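Local coordinates for pyoverdine biosynthesis protein PvcB (Pseudomonas aeruginosa, PDB 4YLM) that catalyses the 2-oxoglutarate-dependent oxidation of tyrosine isonitrile in paerucumarin biosynthesis, as an iron-dependent oxygenase of the TauD/TfdA family, at residues 52-66 with 242-255. Residues are numbered along the deposited sequence; the frame is centred on the assembly and turned at random.
Sequences ARSHHLLLLRGFAAF and YAHRWRSDDLVIAD
Asp250 OD2 accepts three hydrogen bonds: Arg61 NH2, 2.8 Å away, reaches its syn lone pair almost straight, while His244 NE2 and the backbone N of Arg247 approach it from opposite sides of the carboxylate plane. Arg61 NE takes the other oxygen, Asp250 OD1, at 3.0 Å, so the guanidinium meets the carboxylate side-on, the two planes only 17° apart. A bend at chi3 (-77°) turns the arginine tip into this pairing. Arg61 NH2 also donates to Arg245 O in the guanidinium plane. Leu59 CD2 covers one face of that group and Arg247 CG the other; farther out the two guanidinium groups stack, centres 4.2 Å apart, a like-charge pairing that Asp250 probably eases. Tyr242 OH and His244 ND1 share a hydrogen bond at 2.7 Å, which fixes the imidazole from its other nitrogen. Beyond this network, strands 57-60 and 251-255 run antiparallel, with Leu58-Ile253 and Leu60-Leu251 as hydrogen-bonded pairs. Leu57, its CG anti to the backbone N (chi1 -174°), sets CD1 against Val252 CG1 (3.6 Å) and CD2 against Tyr242 CD2, the two side chains crossing at about a right angle. Where helix 45-55 ends, His56 ND1 donates to the anti side of Asp255 OD2 (3.0 Å), an oxygen also bound by Thr258. Strand 29-33 flanks 57-60 and strand 120-131 flanks 251-255, placing the pair inside the large sheet, while strand 241-244 belongs to the smaller one. Ala254 lies about 7 Å from the probable iron ligand His261, side chain to side chain, and the two-sheet arrangement is consistent with the double-stranded beta-helix (cupin) core of TauD/TfdA oxygenases.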
loop_
_atom_site.group_PDB
_atom_site.type_symbol
_atom_site.label_atom_id
_atom_site.label_comp_id
_atom_site.label_asym_id
_atom_site.label_seq_id
_atom_site.Cartn_x
_atom_site.Cartn_y
_atom_site.Cartn_z
ATOM N N ALA A 52 -7.267 0.784 -7.868
ATOM C CA ALA A 52 -8.020 1.609 -8.805
ATOM C C ALA A 52 -7.091 2.254 -9.820
ATOM O O ALA A 52 -7.441 2.414 -10.989
ATOM C CB ALA A 52 -8.846 2.682 -8.062
ATOM N N ARG A 53 -5.894 2.622 -9.385
ATOM C CA ARG A 53 -4.964 3.258 -10.302
ATOM C C ARG A 53 -4.387 2.312 -11.367
ATOM O O ARG A 53 -4.046 2.752 -12.466
ATOM C CB ARG A 53 -3.852 3.959 -9.526
ATOM C CG ARG A 53 -4.326 5.269 -8.937
ATOM C CD ARG A 53 -3.367 5.800 -7.884
ATOM N NE ARG A 53 -3.759 7.141 -7.463
ATOM C CZ ARG A 53 -3.562 7.616 -6.238
ATOM N NH1 ARG A 53 -2.978 6.854 -5.319
ATOM N NH2 ARG A 53 -3.957 8.845 -5.935
ATOM N N SER A 54 -4.272 1.024 -11.049
ATOM C CA SER A 54 -3.655 0.081 -11.998
ATOM C C SER A 54 -4.691 -0.742 -12.772
ATOM O O SER A 54 -4.471 -1.101 -13.928
ATOM C CB SER A 54 -2.703 -0.862 -11.265
ATOM O OG SER A 54 -3.442 -1.590 -10.284
ATOM N N HIS A 55 -5.822 -1.033 -12.131
ATOM C CA HIS A 55 -6.891 -1.778 -12.777
ATOM C C HIS A 55 -7.961 -0.836 -13.356
ATOM O O HIS A 55 -8.799 -1.272 -14.140
ATOM C CB HIS A 55 -7.559 -2.736 -11.793
ATOM C CG HIS A 55 -6.662 -3.830 -11.291
ATOM N ND1 HIS A 55 -6.398 -4.972 -12.018
ATOM C CD2 HIS A 55 -6.006 -3.975 -10.113
ATOM C CE1 HIS A 55 -5.610 -5.766 -11.316
ATOM N NE2 HIS A 55 -5.347 -5.180 -10.160
ATOM N N HIS A 56 -7.947 0.428 -12.921
ATOM C CA HIS A 56 -8.820 1.504 -13.445
ATOM C C HIS A 56 -10.292 1.458 -13.055
ATOM O O HIS A 56 -10.951 2.498 -12.989
ATOM C CB HIS A 56 -8.660 1.665 -14.974
ATOM C CG HIS A 56 -7.231 1.769 -15.404
ATOM N ND1 HIS A 56 -6.366 2.703 -14.874
ATOM C CD2 HIS A 56 -6.506 1.042 -16.291
ATOM C CE1 HIS A 56 -5.170 2.553 -15.421
ATOM N NE2 HIS A 56 -5.227 1.551 -16.281
ATOM N N LEU A 57 -10.821 0.270 -12.806
ATOM C CA LEU A 57 -12.220 0.134 -12.422
ATOM C C LEU A 57 -12.366 -0.994 -11.412
ATOM O O LEU A 57 -12.068 -2.148 -11.719
ATOM C CB LEU A 57 -13.101 -0.157 -13.660
ATOM C CG LEU A 57 -14.620 -0.182 -13.431
ATOM C CD1 LEU A 57 -15.125 1.160 -12.891
ATOM C CD2 LEU A 57 -15.391 -0.554 -14.715
ATOM N N LEU A 58 -12.802 -0.672 -10.197
ATOM C CA LEU A 58 -13.025 -1.703 -9.192
ATOM C C LEU A 58 -14.519 -1.897 -8.970
ATOM O O LEU A 58 -15.273 -0.925 -8.873
ATOM C CB LEU A 58 -12.380 -1.323 -7.852
ATOM C CG LEU A 58 -10.936 -0.825 -7.866
ATOM C CD1 LEU A 58 -10.458 -0.588 -6.419
ATOM C CD2 LEU A 58 -10.025 -1.829 -8.567
ATOM N N LEU A 59 -14.937 -3.153 -8.873
ATOM C CA LEU A 59 -16.306 -3.471 -8.513
ATOM C C LEU A 59 -16.247 -4.239 -7.209
ATOM O O LEU A 59 -15.731 -5.345 -7.173
ATOM C CB LEU A 59 -16.973 -4.317 -9.610
ATOM C CG LEU A 59 -18.288 -5.017 -9.242
ATOM C CD1 LEU A 59 -19.321 -4.001 -8.751
ATOM C CD2 LEU A 59 -18.842 -5.853 -10.433
ATOM N N LEU A 60 -16.698 -3.621 -6.121
ATOM C CA LEU A 60 -16.833 -4.334 -4.853
ATOM C C LEU A 60 -18.279 -4.795 -4.753
ATOM O O LEU A 60 -19.201 -3.971 -4.680
ATOM C CB LEU A 60 -16.492 -3.437 -3.662
ATOM C CG LEU A 60 -15.013 -3.069 -3.499
ATOM C CD1 LEU A 60 -14.586 -2.057 -4.530
ATOM C CD2 LEU A 60 -14.780 -2.519 -2.087
ATOM N N ARG A 61 -18.477 -6.109 -4.748
ATOM C CA ARG A 61 -19.823 -6.669 -4.855
ATOM C C ARG A 61 -20.088 -7.676 -3.762
ATOM O O ARG A 61 -19.278 -8.571 -3.511
ATOM C CB ARG A 61 -20.025 -7.309 -6.245
ATOM C CG ARG A 61 -21.351 -8.067 -6.416
ATOM C CD ARG A 61 -21.674 -8.292 -7.903
ATOM N NE ARG A 61 -22.177 -7.084 -8.548
ATOM C CZ ARG A 61 -22.588 -7.018 -9.814
ATOM N NH1 ARG A 61 -22.532 -8.094 -10.596
ATOM N NH2 ARG A 61 -23.043 -5.871 -10.301
ATOM N N GLY A 62 -21.226 -7.526 -3.097
ATOM C CA GLY A 62 -21.629 -8.466 -2.072
ATOM C C GLY A 62 -21.196 -8.026 -0.680
ATOM O O GLY A 62 -21.327 -8.783 0.285
ATOM N N PHE A 63 -20.668 -6.810 -0.564
ATOM C CA PHE A 63 -20.282 -6.287 0.759
ATOM C C PHE A 63 -21.499 -5.617 1.394
ATOM O O PHE A 63 -22.381 -5.143 0.688
ATOM C CB PHE A 63 -19.160 -5.239 0.643
ATOM C CG PHE A 63 -17.826 -5.807 0.228
ATOM C CD1 PHE A 63 -16.850 -6.084 1.176
ATOM C CD2 PHE A 63 -17.544 -6.042 -1.109
ATOM C CE1 PHE A 63 -15.616 -6.608 0.800
ATOM C CE2 PHE A 63 -16.317 -6.570 -1.499
ATOM C CZ PHE A 63 -15.347 -6.855 -0.546
ATOM N N ALA A 64 -21.547 -5.563 2.719
ATOM C CA ALA A 64 -22.507 -4.680 3.374
ATOM C C ALA A 64 -21.965 -3.296 3.071
ATOM O O ALA A 64 -20.746 -3.082 3.080
ATOM C CB ALA A 64 -22.525 -4.920 4.891
ATOM N N ALA A 65 -22.843 -2.350 2.798
ATOM C CA ALA A 65 -22.384 -1.003 2.487
ATOM C C ALA A 65 -23.102 0.062 3.342
ATOM O O ALA A 65 -23.528 -0.205 4.463
ATOM C CB ALA A 65 -22.509 -0.716 0.968
ATOM N N PHE A 66 -23.228 1.265 2.806
ATOM C CA PHE A 66 -23.555 2.421 3.625
ATOM C C PHE A 66 -25.054 2.606 3.856
ATOM O O PHE A 66 -25.855 2.537 2.927
ATOM C CB PHE A 66 -22.900 3.663 3.019
ATOM C CG PHE A 66 -21.432 3.479 2.758
ATOM C CD1 PHE A 66 -20.502 3.705 3.764
ATOM C CD2 PHE A 66 -20.986 3.025 1.525
ATOM C CE1 PHE A 66 -19.142 3.513 3.534
ATOM C CE2 PHE A 66 -19.633 2.827 1.284
ATOM C CZ PHE A 66 -18.704 3.074 2.294
ATOM N N TYR A 242 -16.501 -1.786 -21.065
ATOM C CA TYR A 242 -17.261 -2.567 -20.094
ATOM C C TYR A 242 -18.581 -1.868 -19.766
ATOM O O TYR A 242 -18.606 -0.673 -19.460
ATOM C CB TYR A 242 -16.433 -2.761 -18.807
ATOM C CG TYR A 242 -17.220 -3.327 -17.644
ATOM C CD1 TYR A 242 -17.498 -4.682 -17.568
ATOM C CD2 TYR A 242 -17.675 -2.505 -16.615
ATOM C CE1 TYR A 242 -18.222 -5.211 -16.508
ATOM C CE2 TYR A 242 -18.400 -3.026 -15.539
ATOM C CZ TYR A 242 -18.668 -4.376 -15.496
ATOM O OH TYR A 242 -19.385 -4.911 -14.451
ATOM N N ALA A 243 -19.677 -2.616 -19.817
ATOM C CA ALA A 243 -20.983 -2.074 -19.472
ATOM C C ALA A 243 -21.437 -2.696 -18.160
ATOM O O ALA A 243 -21.545 -3.922 -18.051
ATOM C CB ALA A 243 -21.996 -2.353 -20.603
ATOM N N HIS A 244 -21.678 -1.855 -17.155
ATOM C CA HIS A 244 -22.017 -2.341 -15.818
ATOM C C HIS A 244 -23.506 -2.435 -15.526
ATOM O O HIS A 244 -24.230 -1.440 -15.607
ATOM C CB HIS A 244 -21.378 -1.470 -14.726
ATOM C CG HIS A 244 -21.525 -2.048 -13.353
ATOM N ND1 HIS A 244 -20.999 -3.275 -13.009
ATOM C CD2 HIS A 244 -22.166 -1.589 -12.252
ATOM C CE1 HIS A 244 -21.303 -3.543 -11.751
ATOM N NE2 HIS A 244 -22.005 -2.534 -11.269
ATOM N N ARG A 245 -23.940 -3.629 -15.136
ATOM C CA ARG A 245 -25.293 -3.863 -14.652
ATOM C C ARG A 245 -25.300 -3.729 -13.130
ATOM O O ARG A 245 -24.775 -4.589 -12.429
ATOM C CB ARG A 245 -25.727 -5.279 -15.051
ATOM C CG ARG A 245 -27.104 -5.710 -14.555
ATOM C CD ARG A 245 -28.208 -5.213 -15.478
ATOM N NE ARG A 245 -28.040 -5.704 -16.846
ATOM C CZ ARG A 245 -28.604 -5.151 -17.917
ATOM N NH1 ARG A 245 -29.374 -4.075 -17.785
ATOM N NH2 ARG A 245 -28.388 -5.664 -19.122
ATOM N N TRP A 246 -25.893 -2.657 -12.614
ATOM C CA TRP A 246 -25.865 -2.388 -11.176
ATOM C C TRP A 246 -26.611 -3.413 -10.323
ATOM O O TRP A 246 -27.694 -3.873 -10.691
ATOM C CB TRP A 246 -26.438 -0.999 -10.895
ATOM C CG TRP A 246 -25.607 0.099 -11.463
ATOM C CD1 TRP A 246 -25.836 0.794 -12.617
ATOM C CD2 TRP A 246 -24.395 0.620 -10.911
ATOM N NE1 TRP A 246 -24.841 1.725 -12.813
ATOM C CE2 TRP A 246 -23.944 1.634 -11.777
ATOM C CE3 TRP A 246 -23.643 0.321 -9.769
ATOM C CZ2 TRP A 246 -22.780 2.358 -11.534
ATOM C CZ3 TRP A 246 -22.483 1.045 -9.529
ATOM C CH2 TRP A 246 -22.063 2.047 -10.409
ATOM N N ARG A 247 -26.034 -3.754 -9.170
ATOM C CA ARG A 247 -26.752 -4.518 -8.153
ATOM C C ARG A 247 -26.699 -3.760 -6.842
ATOM O O ARG A 247 -25.727 -3.042 -6.561
ATOM C CB ARG A 247 -26.150 -5.908 -7.959
ATOM C CG ARG A 247 -25.950 -6.682 -9.254
ATOM C CD ARG A 247 -26.718 -7.990 -9.228
ATOM N NE ARG A 247 -25.900 -9.121 -9.674
ATOM C CZ ARG A 247 -25.810 -9.534 -10.938
ATOM N NH1 ARG A 247 -26.483 -8.904 -11.904
ATOM N NH2 ARG A 247 -25.043 -10.578 -11.239
ATOM N N SER A 248 -27.739 -3.936 -6.036
ATOM C CA SER A 248 -27.840 -3.283 -4.738
ATOM C C SER A 248 -26.562 -3.442 -3.905
ATOM O O SER A 248 -26.062 -4.551 -3.699
ATOM C CB SER A 248 -29.057 -3.825 -3.972
ATOM O OG SER A 248 -30.257 -3.561 -4.689
ATOM N N ASP A 249 -26.041 -2.307 -3.447
ATOM C CA ASP A 249 -24.860 -2.246 -2.582
ATOM C C ASP A 249 -23.521 -2.471 -3.288
ATOM O O ASP A 249 -22.490 -2.583 -2.630
ATOM C CB ASP A 249 -25.011 -3.150 -1.362
ATOM C CG ASP A 249 -25.908 -2.527 -0.284
ATOM O OD1 ASP A 249 -25.936 -1.274 -0.139
ATOM O OD2 ASP A 249 -26.595 -3.299 0.406
ATOM N N ASP A 250 -23.535 -2.521 -4.617
ATOM C CA ASP A 250 -22.290 -2.430 -5.371
ATOM C C ASP A 250 -21.580 -1.164 -4.920
ATOM O O ASP A 250 -22.215 -0.125 -4.700
ATOM C CB ASP A 250 -22.541 -2.261 -6.870
ATOM C CG ASP A 250 -22.817 -3.564 -7.586
ATOM O OD1 ASP A 250 -22.687 -4.634 -6.962
ATOM O OD2 ASP A 250 -23.166 -3.501 -8.794
ATOM N N LEU A 251 -20.261 -1.233 -4.807
ATOM C CA LEU A 251 -19.472 -0.017 -4.678
ATOM C C LEU A 251 -18.482 -0.045 -5.824
ATOM O O LEU A 251 -17.733 -1.006 -5.967
ATOM C CB LEU A 251 -18.741 0.033 -3.325
ATOM C CG LEU A 251 -17.996 1.360 -3.071
ATOM C CD1 LEU A 251 -18.993 2.464 -2.707
ATOM C CD2 LEU A 251 -16.964 1.216 -1.968
ATOM N N VAL A 252 -18.501 0.991 -6.653
ATOM C CA VAL A 252 -17.648 1.049 -7.818
ATOM C C VAL A 252 -16.725 2.247 -7.677
ATOM O O VAL A 252 -17.153 3.343 -7.305
ATOM C CB VAL A 252 -18.480 1.149 -9.131
ATOM C CG1 VAL A 252 -17.606 1.554 -10.320
ATOM C CG2 VAL A 252 -19.217 -0.171 -9.393
ATOM N N ILE A 253 -15.449 2.019 -7.949
ATOM C CA ILE A 253 -14.465 3.084 -7.899
ATOM C C ILE A 253 -13.810 3.130 -9.260
ATOM O O ILE A 253 -13.204 2.152 -9.671
ATOM C CB ILE A 253 -13.390 2.782 -6.835
ATOM C CG1 ILE A 253 -14.042 2.637 -5.448
ATOM C CG2 ILE A 253 -12.325 3.876 -6.848
ATOM C CD1 ILE A 253 -13.095 2.026 -4.393
ATOM N N ALA A 254 -13.931 4.265 -9.949
ATOM C CA ALA A 254 -13.464 4.411 -11.323
ATOM C C ALA A 254 -12.349 5.445 -11.404
ATOM O O ALA A 254 -12.425 6.493 -10.757
ATOM C CB ALA A 254 -14.654 4.831 -12.242
ATOM N N ASP A 255 -11.316 5.133 -12.186
ATOM C CA ASP A 255 -10.189 6.025 -12.452
ATOM C C ASP A 255 -10.586 6.991 -13.570
ATOM O O ASP A 255 -10.433 6.684 -14.755
ATOM C CB ASP A 255 -8.957 5.178 -12.857
ATOM C CG ASP A 255 -7.731 6.006 -13.210
ATOM O OD1 ASP A 255 -7.749 7.251 -13.069
ATOM O OD2 ASP A 255 -6.716 5.385 -13.638
HETATM O O HOH W 1 -20.639 -4.427 -2.399
HETATM O O HOH W 2 -23.433 -5.840 -4.592
#